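Local coordinates for protein WYL1 (Ruminococcus sp., PDB 6OAW) that probably modulates the RNA-guided effector of the Type VI-D CRISPR-Cas system, acting as a WYL-domain accessory protein, at residues Ala89-Ile95 and Tyr152-Tyr157; Ile26-Ala32 and Leu165-Glu170; Pro18-Glu22 and Ser136-Tyr142. All blocks are in the same frame, centred on the assembly; numbering follows the deposited sequence.

Contact 1. Residues Ala89-Ile95 and Tyr152-Tyr157; sequences AFVEWQI and YENKVY
Glu153 and Tyr157 carry the polar half of this contact, both reaching for backbone atoms of the turn that leads into helix 92-96. OE2 of Glu153 accepts two amides at once, Val91 N at 2.7 Å and Glu92 N at 3.1 Å. Both bonds are nearly straight, and both donors come from the same face of the carboxylate, Val91 N on the anti side and Glu92 N from above the plane. The chain of Glu153 bends at chi2 (83°), which swings its end toward these amides. One turn further on, Tyr157 OH donates to Ala89 O at 2.6 Å, lying in the carbonyl plane on a lone pair, with the oxygen at the edge of the phenol ring. From the first turn of helix 92-96, Gln94 NE2 donates back to Phe90 O at 2.8 Å.

The carboxylate thus sits at the N-terminal end of helix 92-96, where the helix dipole would be expected to favour its negative charge. The arrangement packs the start of helix 92-96 against one side of the short helix 151-156, with Tyr157 just past its end, in the mainly helical N-terminal part of the chain. Replacing Glu153 by an alanine would probably leave the amides of Val91 and Glu92 without their buried acceptor and loosen the start of helix 92-96.

Apolar contacts fill the remainder. Val91 directs CG1 at Tyr152 CB (3.7 Å) and CG2 at Val156 CG2 (3.9 Å), so that both branches pack on the side of the helix facing the turn. Ile95 lays CG1 over the centre of the Tyr152 ring, a CH-pi contact at 3.7 Å from the centroid, while its CG2 lies against CZ. Beyond the two segments, Phe90 meets Phe63 and Phe164 edge-to-face.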
loop_
_atom_site.group_PDB
_atom_site.type_symbol
_atom_site.label_atom_id
_atom_site.label_comp_id
_atom_site.label_asym_id
_atom_site.label_seq_id
_atom_site.Cartn_x
_atom_site.Cartn_y
_atom_site.Cartn_z
ATOM N N ALA B 89 0.214 -0.794 17.159
ATOM C CA ALA B 89 -0.768 -1.005 18.252
ATOM C C ALA B 89 -0.105 -1.649 19.472
ATOM O O ALA B 89 -0.635 -1.453 20.589
ATOM C CB ALA B 89 -1.930 -1.844 17.798
ATOM N N PHE B 90 0.963 -2.419 19.265
ATOM C CA PHE B 90 1.780 -2.988 20.365
ATOM C C PHE B 90 2.848 -1.955 20.761
ATOM O O PHE B 90 3.413 -1.286 19.895
ATOM C CB PHE B 90 2.336 -4.363 19.989
ATOM C CG PHE B 90 1.274 -5.433 20.026
ATOM C CD1 PHE B 90 0.888 -6.026 21.228
ATOM C CD2 PHE B 90 0.589 -5.788 18.866
ATOM C CE1 PHE B 90 -0.103 -7.000 21.254
ATOM C CE2 PHE B 90 -0.401 -6.753 18.899
ATOM C CZ PHE B 90 -0.739 -7.364 20.082
ATOM N N VAL B 91 3.098 -1.848 22.058
ATOM C CA VAL B 91 3.766 -0.662 22.669
ATOM C C VAL B 91 5.077 -1.103 23.329
ATOM O O VAL B 91 6.027 -0.346 23.230
ATOM C CB VAL B 91 2.847 0.092 23.652
ATOM C CG1 VAL B 91 3.447 1.431 24.030
ATOM C CG2 VAL B 91 1.445 0.314 23.102
ATOM N N GLU B 92 5.140 -2.282 23.949
ATOM C CA GLU B 92 6.377 -2.817 24.575
ATOM C C GLU B 92 7.604 -2.594 23.664
ATOM O O GLU B 92 8.591 -2.023 24.129
ATOM C CB GLU B 92 6.193 -4.290 24.908
ATOM C CG GLU B 92 7.444 -4.948 25.468
ATOM C CD GLU B 92 7.486 -5.056 26.959
ATOM O OE1 GLU B 92 8.199 -4.224 27.591
ATOM O OE2 GLU B 92 6.811 -5.975 27.481
ATOM N N TRP B 93 7.553 -3.015 22.404
ATOM C CA TRP B 93 8.724 -2.891 21.506
ATOM C C TRP B 93 9.085 -1.414 21.356
ATOM O O TRP B 93 10.285 -1.128 21.165
ATOM C CB TRP B 93 8.521 -3.575 20.151
ATOM C CG TRP B 93 7.569 -2.891 19.225
ATOM C CD1 TRP B 93 6.231 -3.147 19.106
ATOM C CD2 TRP B 93 7.885 -1.929 18.202
ATOM N NE1 TRP B 93 5.688 -2.360 18.129
ATOM C CE2 TRP B 93 6.678 -1.614 17.546
ATOM C CE3 TRP B 93 9.067 -1.313 17.760
ATOM C CZ2 TRP B 93 6.622 -0.699 16.495
ATOM C CZ3 TRP B 93 9.014 -0.392 16.731
ATOM C CH2 TRP B 93 7.802 -0.086 16.108
ATOM N N GLN B 94 8.088 -0.526 21.358
ATOM C CA GLN B 94 8.317 0.910 21.068
ATOM C C GLN B 94 8.999 1.536 22.281
ATOM O O GLN B 94 9.822 2.408 22.072
ATOM C CB GLN B 94 7.039 1.653 20.693
ATOM C CG GLN B 94 6.397 1.071 19.461
ATOM C CD GLN B 94 5.225 1.877 19.000
ATOM O OE1 GLN B 94 5.383 3.030 18.611
ATOM N NE2 GLN B 94 4.058 1.243 18.974
ATOM N N ILE B 95 8.737 1.027 23.483
ATOM C CA ILE B 95 9.446 1.458 24.721
ATOM C C ILE B 95 10.869 0.905 24.677
ATOM O O ILE B 95 11.791 1.690 24.879
ATOM C CB ILE B 95 8.692 1.037 25.989
ATOM C CG1 ILE B 95 7.287 1.640 25.997
ATOM C CG2 ILE B 95 9.478 1.382 27.245
ATOM C CD1 ILE B 95 7.231 3.149 25.874
ATOM N N TYR B 152 2.349 -1.455 29.055
ATOM C CA TYR B 152 2.289 -0.175 28.306
ATOM C C TYR B 152 1.003 -0.103 27.478
ATOM O O TYR B 152 0.491 1.006 27.277
ATOM C CB TYR B 152 3.549 0.007 27.461
ATOM C CG TYR B 152 4.793 0.145 28.296
ATOM C CD1 TYR B 152 5.039 1.293 29.032
ATOM C CD2 TYR B 152 5.704 -0.891 28.383
ATOM C CE1 TYR B 152 6.182 1.418 29.818
ATOM C CE2 TYR B 152 6.830 -0.796 29.183
ATOM C CZ TYR B 152 7.078 0.361 29.899
ATOM O OH TYR B 152 8.225 0.411 30.647
ATOM N N GLU B 153 0.494 -1.240 27.002
ATOM C CA GLU B 153 -0.776 -1.293 26.238
ATOM C C GLU B 153 -1.924 -0.864 27.166
ATOM O O GLU B 153 -2.765 -0.050 26.750
ATOM C CB GLU B 153 -0.961 -2.690 25.635
ATOM C CG GLU B 153 0.010 -2.981 24.499
ATOM C CD GLU B 153 1.399 -3.472 24.897
ATOM O OE1 GLU B 153 1.589 -3.774 26.095
ATOM O OE2 GLU B 153 2.300 -3.577 23.998
ATOM N N ASN B 154 -1.925 -1.344 28.400
ATOM C CA ASN B 154 -2.950 -0.995 29.429
ATOM C C ASN B 154 -3.000 0.532 29.625
ATOM O O ASN B 154 -4.116 1.079 29.773
ATOM C CB ASN B 154 -2.706 -1.759 30.733
ATOM C CG ASN B 154 -3.295 -3.151 30.691
ATOM O OD1 ASN B 154 -4.505 -3.296 30.630
ATOM N ND2 ASN B 154 -2.456 -4.174 30.703
ATOM N N LYS B 155 -1.845 1.197 29.584
ATOM C CA LYS B 155 -1.733 2.664 29.775
ATOM C C LYS B 155 -2.180 3.389 28.506
ATOM O O LYS B 155 -2.991 4.318 28.611
ATOM C CB LYS B 155 -0.298 3.057 30.141
ATOM C CG LYS B 155 0.118 2.804 31.592
ATOM C CD LYS B 155 1.554 3.257 31.834
ATOM C CE LYS B 155 2.123 2.812 33.164
ATOM N NZ LYS B 155 2.338 3.963 34.064
ATOM N N VAL B 156 -1.693 2.963 27.340
ATOM C CA VAL B 156 -2.030 3.611 26.033
ATOM C C VAL B 156 -3.538 3.523 25.775
ATOM O O VAL B 156 -4.103 4.530 25.284
ATOM C CB VAL B 156 -1.220 3.015 24.874
ATOM C CG1 VAL B 156 -1.809 3.405 23.522
ATOM C CG2 VAL B 156 0.249 3.467 24.960
ATOM N N TYR B 157 -4.155 2.378 26.066
ATOM C CA TYR B 157 -5.577 2.108 25.697
ATOM C C TYR B 157 -6.476 2.284 26.937
ATOM O O TYR B 157 -7.649 1.889 26.860
ATOM C CB TYR B 157 -5.677 0.738 25.019
ATOM C CG TYR B 157 -4.838 0.621 23.769
ATOM C CD1 TYR B 157 -5.115 1.387 22.644
ATOM C CD2 TYR B 157 -3.766 -0.249 23.709
ATOM C CE1 TYR B 157 -4.354 1.297 21.490
ATOM C CE2 TYR B 157 -2.976 -0.337 22.571
ATOM C CZ TYR B 157 -3.283 0.425 21.455
ATOM O OH TYR B 157 -2.513 0.343 20.336
#

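Contact 2. Residues Ile26-Ala32 and Leu165-Glu170; sequences IPLSPSA and LKAVYE
Strand 26-28 runs past helix 165-170 with its axis 8.2 Å away and the two directions 37° apart, bringing Ile26 beside Lys166 and, beyond the strand, Ala32 beside Glu170. The side chains of Ile26 and Leu28 make the apolar part. Ile26 lays CG2 against the backbone of Lys166, 3.7 Å from its CA, while CD1 touches both Leu165 CD1 and Tyr169 CE2. Leu28 turns CD2 toward Tyr169 CB.

The polar half is built around the carboxylate of Glu170, which grips the turn after the strand with both oxygens. OE2 accepts Ser29 N at 2.8 Å in an almost straight bond (173°) on its syn side, and OE1 takes the Ser29 hydroxyl at 2.6 Å through its syn lone pair. Ser29 OG in turn accepts from Ala32 N at 3.1 Å, making Ser29 the N-cap of helix 30-44. With chi1 of 67°, OG lies between the backbone N and the carbonyl carbon, where it serves both partners. Glu170 thus holds both the amide and the hydroxyl of the capping residue, which would fix the rotation of Ser29 OG.

Lys166 stretches out along Pro27 and bends only at its last torsion, so that NZ donates to Pro27 O at 2.7 Å and forms a salt bridge with Glu170 OE2 at 2.8 Å. Ser29 N and this ammonium approach OE2 from opposite faces of the carboxylate. NZ has a second salt-bridge partner in Glu128, and two carboxylates close by would be expected to favour the protonated ammonium.

Strand 23-28 pairs antiparallel with strand 131-136, whose Leu135 touches both Ile26 and Leu165. Helix 55-71 packs on Tyr169 through Ile62 and Phe63, Leu59 O accepts its hydroxyl, and Ile36 of helix 30-44 meets both Leu28 and Tyr169.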
loop_
_atom_site.group_PDB
_atom_site.type_symbol
_atom_site.label_atom_id
_atom_site.label_comp_id
_atom_site.label_asym_id
_atom_site.label_seq_id
_atom_site.Cartn_x
_atom_site.Cartn_y
_atom_site.Cartn_z
ATOM N N ILE B 26 -15.750 -6.137 18.563
ATOM C CA ILE B 26 -14.726 -5.182 18.067
ATOM C C ILE B 26 -15.324 -4.426 16.894
ATOM O O ILE B 26 -15.681 -5.023 15.888
ATOM C CB ILE B 26 -13.431 -5.914 17.694
ATOM C CG1 ILE B 26 -12.994 -6.870 18.805
ATOM C CG2 ILE B 26 -12.337 -4.906 17.375
ATOM C CD1 ILE B 26 -12.061 -7.958 18.335
ATOM N N PRO B 27 -15.480 -3.093 17.000
ATOM C CA PRO B 27 -15.959 -2.276 15.885
ATOM C C PRO B 27 -14.809 -1.912 14.930
ATOM O O PRO B 27 -13.934 -1.179 15.286
ATOM C CB PRO B 27 -16.592 -1.081 16.610
ATOM C CG PRO B 27 -15.773 -0.919 17.890
ATOM C CD PRO B 27 -15.225 -2.297 18.209
ATOM N N LEU B 28 -14.834 -2.497 13.736
ATOM C CA LEU B 28 -13.792 -2.353 12.688
ATOM C C LEU B 28 -14.354 -1.514 11.557
ATOM O O LEU B 28 -15.539 -1.656 11.258
ATOM C CB LEU B 28 -13.397 -3.739 12.191
ATOM C CG LEU B 28 -12.654 -4.579 13.219
ATOM C CD1 LEU B 28 -12.265 -5.929 12.630
ATOM C CD2 LEU B 28 -11.437 -3.822 13.707
ATOM N N SER B 29 -13.512 -0.639 11.005
ATOM C CA SER B 29 -13.788 0.094 9.750
ATOM C C SER B 29 -14.179 -0.947 8.706
ATOM O O SER B 29 -13.707 -2.079 8.745
ATOM C CB SER B 29 -12.621 0.932 9.328
ATOM O OG SER B 29 -11.480 0.145 8.951
ATOM N N PRO B 30 -15.098 -0.611 7.788
ATOM C CA PRO B 30 -15.393 -1.492 6.665
ATOM C C PRO B 30 -14.104 -1.950 5.959
ATOM O O PRO B 30 -14.025 -3.107 5.556
ATOM C CB PRO B 30 -16.293 -0.624 5.771
ATOM C CG PRO B 30 -16.957 0.366 6.751
ATOM C CD PRO B 30 -15.902 0.624 7.798
ATOM N N SER B 31 -13.097 -1.079 5.862
ATOM C CA SER B 31 -11.883 -1.363 5.051
ATOM C C SER B 31 -11.038 -2.421 5.759
ATOM O O SER B 31 -10.658 -3.399 5.122
ATOM C CB SER B 31 -11.136 -0.128 4.664
ATOM O OG SER B 31 -10.606 0.568 5.783
ATOM N N ALA B 32 -10.845 -2.294 7.063
ATOM C CA ALA B 32 -10.118 -3.305 7.879
ATOM C C ALA B 32 -10.855 -4.653 7.876
ATOM O O ALA B 32 -10.188 -5.706 7.715
ATOM C CB ALA B 32 -9.903 -2.806 9.276
ATOM N N LEU B 165 -7.911 -3.865 20.932
ATOM C CA LEU B 165 -8.125 -4.866 19.858
ATOM C C LEU B 165 -8.489 -4.146 18.558
ATOM O O LEU B 165 -8.025 -4.594 17.500
ATOM C CB LEU B 165 -9.203 -5.862 20.292
ATOM C CG LEU B 165 -8.846 -6.765 21.473
ATOM C CD1 LEU B 165 -9.980 -7.699 21.778
ATOM C CD2 LEU B 165 -7.582 -7.564 21.221
ATOM N N LYS B 166 -9.275 -3.072 18.613
ATOM C CA LYS B 166 -9.620 -2.322 17.381
ATOM C C LYS B 166 -8.318 -1.812 16.738
ATOM O O LYS B 166 -8.167 -1.883 15.484
ATOM C CB LYS B 166 -10.570 -1.168 17.688
ATOM C CG LYS B 166 -10.793 -0.222 16.515
ATOM C CD LYS B 166 -11.745 0.930 16.820
ATOM C CE LYS B 166 -12.032 1.797 15.602
ATOM N NZ LYS B 166 -12.629 1.041 14.467
ATOM N N ALA B 167 -7.413 -1.304 17.574
ATOM C CA ALA B 167 -6.118 -0.744 17.132
ATOM C C ALA B 167 -5.279 -1.861 16.504
ATOM O O ALA B 167 -4.681 -1.636 15.467
ATOM C CB ALA B 167 -5.422 -0.092 18.288
ATOM N N VAL B 168 -5.239 -3.032 17.126
ATOM C CA VAL B 168 -4.457 -4.177 16.587
ATOM C C VAL B 168 -4.948 -4.500 15.161
ATOM O O VAL B 168 -4.090 -4.633 14.274
ATOM C CB VAL B 168 -4.534 -5.395 17.518
ATOM C CG1 VAL B 168 -4.078 -6.672 16.824
ATOM C CG2 VAL B 168 -3.725 -5.172 18.770
ATOM N N TYR B 169 -6.262 -4.617 14.943
ATOM C CA TYR B 169 -6.822 -5.170 13.676
ATOM C C TYR B 169 -6.847 -4.074 12.614
ATOM O O TYR B 169 -6.601 -4.415 11.458
ATOM C CB TYR B 169 -8.159 -5.883 13.922
ATOM C CG TYR B 169 -7.987 -7.074 14.828
ATOM C CD1 TYR B 169 -7.077 -8.073 14.522
ATOM C CD2 TYR B 169 -8.622 -7.135 16.051
ATOM C CE1 TYR B 169 -6.841 -9.136 15.380
ATOM C CE2 TYR B 169 -8.392 -8.181 16.929
ATOM C CZ TYR B 169 -7.501 -9.190 16.597
ATOM O OH TYR B 169 -7.317 -10.219 17.481
ATOM N N GLU B 170 -7.089 -2.813 12.994
ATOM C CA GLU B 170 -6.987 -1.670 12.048
ATOM C C GLU B 170 -5.535 -1.565 11.575
ATOM O O GLU B 170 -5.321 -1.335 10.364
ATOM C CB GLU B 170 -7.418 -0.330 12.641
ATOM C CG GLU B 170 -8.868 -0.266 13.041
ATOM C CD GLU B 170 -9.902 -0.037 11.957
ATOM O OE1 GLU B 170 -9.542 0.041 10.752
ATOM O OE2 GLU B 170 -11.103 0.046 12.318
#

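Contact 3. Residues Pro18-Glu22 and Ser136-Tyr142; sequences PYIAE and SICRDLY
Ile137 has both of its backbone polar groups engaged by the loop 18-22. Its amide donates to Glu22 O at 3.0 Å, nearly along the C=O axis (161°), and its carbonyl accepts the hydroxyl of Tyr19. That second bond is modelled at 2.4 Å between Tyr19 OH and Ile137 O, very short, so its exact length is doubtful; the oxygen lies at the edge of the ring, in its plane. With CG anti to the backbone N (chi1 177°), Tyr19 reaches out so that its hydroxyl meets Ile137 O and its ring lies beside the start of helix 139-145.

Other polar groups find partners within the segment or just outside it. Cys138 is the N-cap of that helix, its SG accepting from Leu141 N at 3.6 Å, and Cys138 O accepts from Tyr142 N in the first turn. The hydroxyl of Tyr142 donates to Pro11 O, and Ser136 N is bound by Ser56 OG of helix 55-71.

The Ile137-Glu22 bond continues the register of the antiparallel pair formed by strands 23-28 and 131-136, in which Ile26 pairs with Val133. It lies where the loop enters strand 23-28 and strand 131-136 gives way to helix 139-145.

Around the Tyr19 ring the packing is mostly apolar. Arg139 runs past it in the opposite direction, with CG 3.9 Å from Tyr19 CB and CA making an off-centre CH-pi contact, while its guanidinium leads away. Tyr142 meets the ring obliquely, planes at 49°, with CG 3.8 Å from Tyr19 CE1. Ala21 sets CB against Ile137 O (3.5 Å). Glu22 brings OE2 to the edge of the Tyr142 ring, near CE2, the two side chains crossing at about a right angle.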
loop_
_atom_site.group_PDB
_atom_site.type_symbol
_atom_site.label_atom_id
_atom_site.label_comp_id
_atom_site.label_asym_id
_atom_site.label_seq_id
_atom_site.Cartn_x
_atom_site.Cartn_y
_atom_site.Cartn_z
ATOM N N PRO B 18 -13.759 -24.159 35.855
ATOM C CA PRO B 18 -13.717 -24.252 34.392
ATOM C C PRO B 18 -13.867 -22.888 33.694
ATOM O O PRO B 18 -14.685 -22.117 34.104
ATOM C CB PRO B 18 -14.925 -25.163 34.092
ATOM C CG PRO B 18 -14.999 -26.091 35.286
ATOM C CD PRO B 18 -14.522 -25.258 36.460
ATOM N N TYR B 19 -13.074 -22.605 32.666
ATOM C CA TYR B 19 -13.167 -21.338 31.881
ATOM C C TYR B 19 -14.358 -21.387 30.909
ATOM O O TYR B 19 -14.518 -22.384 30.210
ATOM C CB TYR B 19 -11.872 -21.073 31.115
ATOM C CG TYR B 19 -11.941 -19.842 30.247
ATOM C CD1 TYR B 19 -12.024 -18.575 30.804
ATOM C CD2 TYR B 19 -11.987 -19.945 28.869
ATOM C CE1 TYR B 19 -12.130 -17.443 30.014
ATOM C CE2 TYR B 19 -12.076 -18.824 28.068
ATOM C CZ TYR B 19 -12.160 -17.568 28.638
ATOM O OH TYR B 19 -12.238 -16.476 27.817
ATOM N N ILE B 20 -15.173 -20.335 30.855
ATOM C CA ILE B 20 -16.226 -20.160 29.808
ATOM C C ILE B 20 -15.831 -18.946 28.966
ATOM O O ILE B 20 -15.660 -17.877 29.560
ATOM C CB ILE B 20 -17.622 -19.988 30.436
ATOM N N ALA B 21 -15.669 -19.131 27.656
ATOM C CA ALA B 21 -15.235 -18.104 26.680
ATOM C C ALA B 21 -16.237 -16.952 26.639
ATOM O O ALA B 21 -17.377 -17.191 26.260
ATOM C CB ALA B 21 -15.064 -18.720 25.311
ATOM N N GLU B 22 -15.802 -15.747 27.007
ATOM C CA GLU B 22 -16.590 -14.501 26.800
ATOM C C GLU B 22 -16.305 -13.944 25.396
ATOM O O GLU B 22 -15.183 -14.133 24.903
ATOM C CB GLU B 22 -16.302 -13.496 27.922
ATOM C CG GLU B 22 -15.021 -12.694 27.773
ATOM C CD GLU B 22 -14.864 -11.670 28.886
ATOM O OE1 GLU B 22 -15.762 -11.585 29.728
ATOM O OE2 GLU B 22 -13.850 -10.966 28.914
ATOM N N SER B 136 -14.575 -14.456 20.069
ATOM C CA SER B 136 -14.612 -15.396 21.220
ATOM C C SER B 136 -13.196 -15.489 21.810
ATOM O O SER B 136 -12.280 -15.825 21.057
ATOM C CB SER B 136 -15.158 -16.729 20.786
ATOM O OG SER B 136 -14.949 -17.718 21.776
ATOM N N ILE B 137 -13.021 -15.152 23.094
ATOM C CA ILE B 137 -11.710 -15.173 23.818
ATOM C C ILE B 137 -11.455 -16.582 24.378
ATOM O O ILE B 137 -12.055 -16.915 25.417
ATOM C CB ILE B 137 -11.662 -14.148 24.971
ATOM C CG1 ILE B 137 -12.192 -12.756 24.614
ATOM C CG2 ILE B 137 -10.251 -14.089 25.542
ATOM C CD1 ILE B 137 -11.392 -12.057 23.584
ATOM N N CYS B 138 -10.545 -17.346 23.760
ATOM C CA CYS B 138 -10.061 -18.663 24.253
ATOM C C CYS B 138 -9.291 -18.476 25.568
ATOM O O CYS B 138 -8.883 -17.337 25.915
ATOM C CB CYS B 138 -9.218 -19.418 23.223
ATOM S SG CYS B 138 -7.592 -18.698 22.846
ATOM N N ARG B 139 -9.110 -19.569 26.294
ATOM C CA ARG B 139 -8.453 -19.540 27.622
ATOM C C ARG B 139 -7.051 -18.926 27.501
ATOM O O ARG B 139 -6.721 -18.111 28.371
ATOM C CB ARG B 139 -8.404 -20.942 28.230
ATOM C CG ARG B 139 -8.275 -20.945 29.746
ATOM C CD ARG B 139 -8.275 -22.375 30.256
ATOM N NE ARG B 139 -7.054 -23.049 29.855
ATOM C CZ ARG B 139 -6.793 -24.332 30.046
ATOM N NH1 ARG B 139 -7.671 -25.120 30.648
ATOM N NH2 ARG B 139 -5.636 -24.820 29.636
ATOM N N ASP B 140 -6.256 -19.303 26.495
ATOM C CA ASP B 140 -4.858 -18.807 26.332
ATOM C C ASP B 140 -4.876 -17.291 26.120
ATOM O O ASP B 140 -4.070 -16.611 26.776
ATOM C CB ASP B 140 -4.094 -19.519 25.211
ATOM C CG ASP B 140 -3.698 -20.936 25.581
ATOM O OD1 ASP B 140 -3.741 -21.258 26.776
ATOM O OD2 ASP B 140 -3.392 -21.721 24.678
ATOM N N LEU B 141 -5.777 -16.778 25.278
ATOM C CA LEU B 141 -5.885 -15.317 25.029
ATOM C C LEU B 141 -6.393 -14.636 26.302
ATOM O O LEU B 141 -5.903 -13.547 26.616
ATOM C CB LEU B 141 -6.794 -15.001 23.840
ATOM C CG LEU B 141 -6.870 -13.507 23.493
ATOM C CD1 LEU B 141 -5.497 -12.923 23.187
ATOM C CD2 LEU B 141 -7.794 -13.251 22.319
ATOM N N TYR B 142 -7.323 -15.243 27.034
ATOM C CA TYR B 142 -7.850 -14.632 28.280
ATOM C C TYR B 142 -6.688 -14.387 29.239
ATOM O O TYR B 142 -6.607 -13.277 29.794
ATOM C CB TYR B 142 -8.935 -15.469 28.966
ATOM C CG TYR B 142 -9.571 -14.701 30.098
ATOM C CD1 TYR B 142 -8.984 -14.683 31.353
ATOM C CD2 TYR B 142 -10.672 -13.887 29.882
ATOM C CE1 TYR B 142 -9.521 -13.933 32.386
ATOM C CE2 TYR B 142 -11.208 -13.118 30.897
ATOM C CZ TYR B 142 -10.627 -13.138 32.150
ATOM O OH TYR B 142 -11.149 -12.375 33.148
#

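In the fold
All three contacts lie in the mainly helical N-terminal part of the chain, ahead of the six-stranded sheet that probably belongs to the WYL domain. Contacts 1 and 2 have centres about 17 Å apart and touch, Ala89 and Phe90 packing on helix 161-172, which directly follows helix 151-156. Contact 3 is centred about 21 Å from contact 2 and adjoins it only in sequence, residues 18-22 leading into strand 23-28, which pairs with strand 131-136; it stays about 8 Å from contact 1 at the nearest atoms. Along the chain contact 1 falls between the two segments of contact 2, while contact 3 crosses both, so the first 170 or so residues probably fold as one unit.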